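Local coordinates for putative ABC transporter amino acid-binding protein (PDB 2Q88), which binds the compatible solutes ectoine and hydroxyectoine, probably delivering them to an ABC transporter for osmoprotection, at residues R148-P153 / L159-D164. Sequence-based numbering, arbitrary orientation.
Sequences RVIVVP and LKMLQD
The Pro153 ring comes near the methyl of Met161 through its CD corner, CD lying 4.5 Å from CE, while the peptide carbonyl before Val152 brings Val151 O to 4.4 Å from the same CE. These loose approaches lie within a beta-alpha-beta crossover in one lobe of a periplasmic-type solute-binding fold: strand 149-151 runs into helix 155-164, which leads on to strand 169-173, and strand 127-129 pairs in parallel with both. Proline suits the loop just ahead of the helix, where its restricted phi (-63°) already fits the helix that follows. The firmest touch is between Val152 and Met161, which meet tip to tip. With Val152 CG1 anti to the backbone N, CG2 is left to meet the thioether, and it sits 3.8 Å from Met161 SD. A flexible, unbranched methionine can reach from the helix to the end of the strand, bending at chi3 (-116°) to lay its methyl by Val152. Ile150, beta-branched as befits a strand, adds CG2 at 4.3 Å from Met161 SD; its backbone is hydrogen-bonded to Ile127 and Ala129, and Ile167 touches the side chains of Ile150 and Met161. On the helix's exposed side, Lys160 and Asp164, one turn apart, form a salt bridge: Lys160 NZ meets Asp164 OD1 at 3.2 Å on the syn side, 19° out of the carboxylate plane.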
loop_
_atom_site.group_PDB
_atom_site.type_symbol
_atom_site.label_atom_id
_atom_site.label_comp_id
_atom_site.label_asym_id
_atom_site.label_seq_id
_atom_site.Cartn_x
_atom_site.Cartn_y
_atom_site.Cartn_z
ATOM N N ARG A 148 -16.271 11.002 11.574
ATOM C CA ARG A 148 -14.977 11.587 11.957
ATOM C C ARG A 148 -13.794 10.893 11.284
ATOM O O ARG A 148 -12.640 11.249 11.528
ATOM C CB ARG A 148 -14.792 11.567 13.479
ATOM C CG ARG A 148 -15.812 12.385 14.228
ATOM C CD ARG A 148 -15.325 12.867 15.570
ATOM N NE ARG A 148 -15.560 11.928 16.668
ATOM C CZ ARG A 148 -14.614 11.260 17.331
ATOM N NH1 ARG A 148 -13.328 11.367 16.997
ATOM N NH2 ARG A 148 -14.961 10.460 18.335
ATOM N N VAL A 149 -14.082 9.901 10.442
ATOM C CA VAL A 149 -13.070 9.296 9.585
ATOM C C VAL A 149 -13.312 9.814 8.170
ATOM O O VAL A 149 -14.286 9.448 7.529
ATOM C CB VAL A 149 -13.072 7.747 9.630
ATOM C CG1 VAL A 149 -11.928 7.187 8.763
ATOM C CG2 VAL A 149 -12.909 7.259 11.046
ATOM N N ILE A 150 -12.423 10.696 7.723
ATOM C CA ILE A 150 -12.641 11.499 6.537
ATOM C C ILE A 150 -11.827 10.931 5.381
ATOM O O ILE A 150 -10.612 10.810 5.474
ATOM C CB ILE A 150 -12.213 12.973 6.813
ATOM C CG1 ILE A 150 -12.889 13.548 8.078
ATOM C CG2 ILE A 150 -12.373 13.855 5.564
ATOM C CD1 ILE A 150 -14.423 13.455 8.127
ATOM N N VAL A 151 -12.494 10.562 4.297
ATOM C CA VAL A 151 -11.774 9.998 3.155
ATOM C C VAL A 151 -10.895 11.083 2.529
ATOM O O VAL A 151 -11.353 12.209 2.325
ATOM C CB VAL A 151 -12.742 9.407 2.121
ATOM C CG1 VAL A 151 -11.995 8.903 0.891
ATOM C CG2 VAL A 151 -13.588 8.271 2.760
ATOM N N VAL A 152 -9.639 10.740 2.239
ATOM C CA VAL A 152 -8.685 11.648 1.579
ATOM C C VAL A 152 -8.151 10.942 0.323
ATOM O O VAL A 152 -7.570 9.863 0.443
ATOM C CB VAL A 152 -7.511 12.019 2.544
ATOM C CG1 VAL A 152 -6.400 12.782 1.812
ATOM C CG2 VAL A 152 -8.020 12.848 3.701
ATOM N N PRO A 153 -8.340 11.531 -0.867
ATOM C CA PRO A 153 -7.924 10.895 -2.126
ATOM C C PRO A 153 -6.414 10.648 -2.269
ATOM O O PRO A 153 -6.008 9.605 -2.798
ATOM C CB PRO A 153 -8.408 11.882 -3.201
ATOM C CG PRO A 153 -8.556 13.168 -2.506
ATOM C CD PRO A 153 -8.944 12.852 -1.099
ATOM N N LEU A 159 -2.423 16.580 3.335
ATOM C CA LEU A 159 -1.623 17.638 3.940
ATOM C C LEU A 159 -2.328 18.987 3.883
ATOM O O LEU A 159 -2.325 19.733 4.860
ATOM C CB LEU A 159 -0.254 17.723 3.269
ATOM C CG LEU A 159 0.893 18.133 4.190
ATOM C CD1 LEU A 159 1.242 17.005 5.148
ATOM C CD2 LEU A 159 2.075 18.468 3.330
ATOM N N LYS A 160 -2.954 19.288 2.748
ATOM C CA LYS A 160 -3.721 20.528 2.604
ATOM C C LYS A 160 -4.907 20.590 3.573
ATOM O O LYS A 160 -5.177 21.633 4.169
ATOM C CB LYS A 160 -4.150 20.719 1.133
ATOM C CG LYS A 160 -4.728 22.094 0.787
ATOM C CD LYS A 160 -3.744 23.233 1.042
ATOM C CE LYS A 160 -4.380 24.576 0.698
ATOM N NZ LYS A 160 -3.864 25.656 1.582
ATOM N N MET A 161 -5.594 19.463 3.764
ATOM C CA MET A 161 -6.697 19.390 4.731
ATOM C C MET A 161 -6.246 19.587 6.172
ATOM O O MET A 161 -6.946 20.206 6.965
ATOM C CB MET A 161 -7.404 18.048 4.631
ATOM C CG MET A 161 -8.643 18.080 3.808
ATOM S SD MET A 161 -9.374 16.442 3.805
ATOM C CE MET A 161 -9.226 16.035 2.062
ATOM N N LEU A 162 -5.084 19.027 6.495
ATOM C CA LEU A 162 -4.454 19.167 7.803
ATOM C C LEU A 162 -4.062 20.624 8.036
ATOM O O LEU A 162 -4.390 21.203 9.064
ATOM C CB LEU A 162 -3.201 18.288 7.845
ATOM C CG LEU A 162 -2.742 17.517 9.078
ATOM C CD1 LEU A 162 -1.229 17.530 9.097
ATOM C CD2 LEU A 162 -3.315 18.059 10.395
ATOM N N GLN A 163 -3.357 21.202 7.070
ATOM C CA GLN A 163 -2.979 22.618 7.093
ATOM C C GLN A 163 -4.187 23.561 7.227
ATOM O O GLN A 163 -4.137 24.528 7.985
ATOM C CB GLN A 163 -2.178 22.975 5.833
ATOM C CG GLN A 163 -0.793 22.318 5.742
ATOM C CD GLN A 163 -0.163 22.410 4.348
ATOM O OE1 GLN A 163 -0.822 22.781 3.375
ATOM N NE2 GLN A 163 1.120 22.067 4.258
ATOM N N ASP A 164 -5.255 23.276 6.485
ATOM C CA ASP A 164 -6.481 24.081 6.498
ATOM C C ASP A 164 -7.327 23.929 7.749
ATOM O O ASP A 164 -8.200 24.759 8.002
ATOM C CB ASP A 164 -7.361 23.742 5.292
ATOM C CG ASP A 164 -6.860 24.371 4.018
ATOM O OD1 ASP A 164 -5.823 25.069 4.064
ATOM O OD2 ASP A 164 -7.436 24.221 2.916
#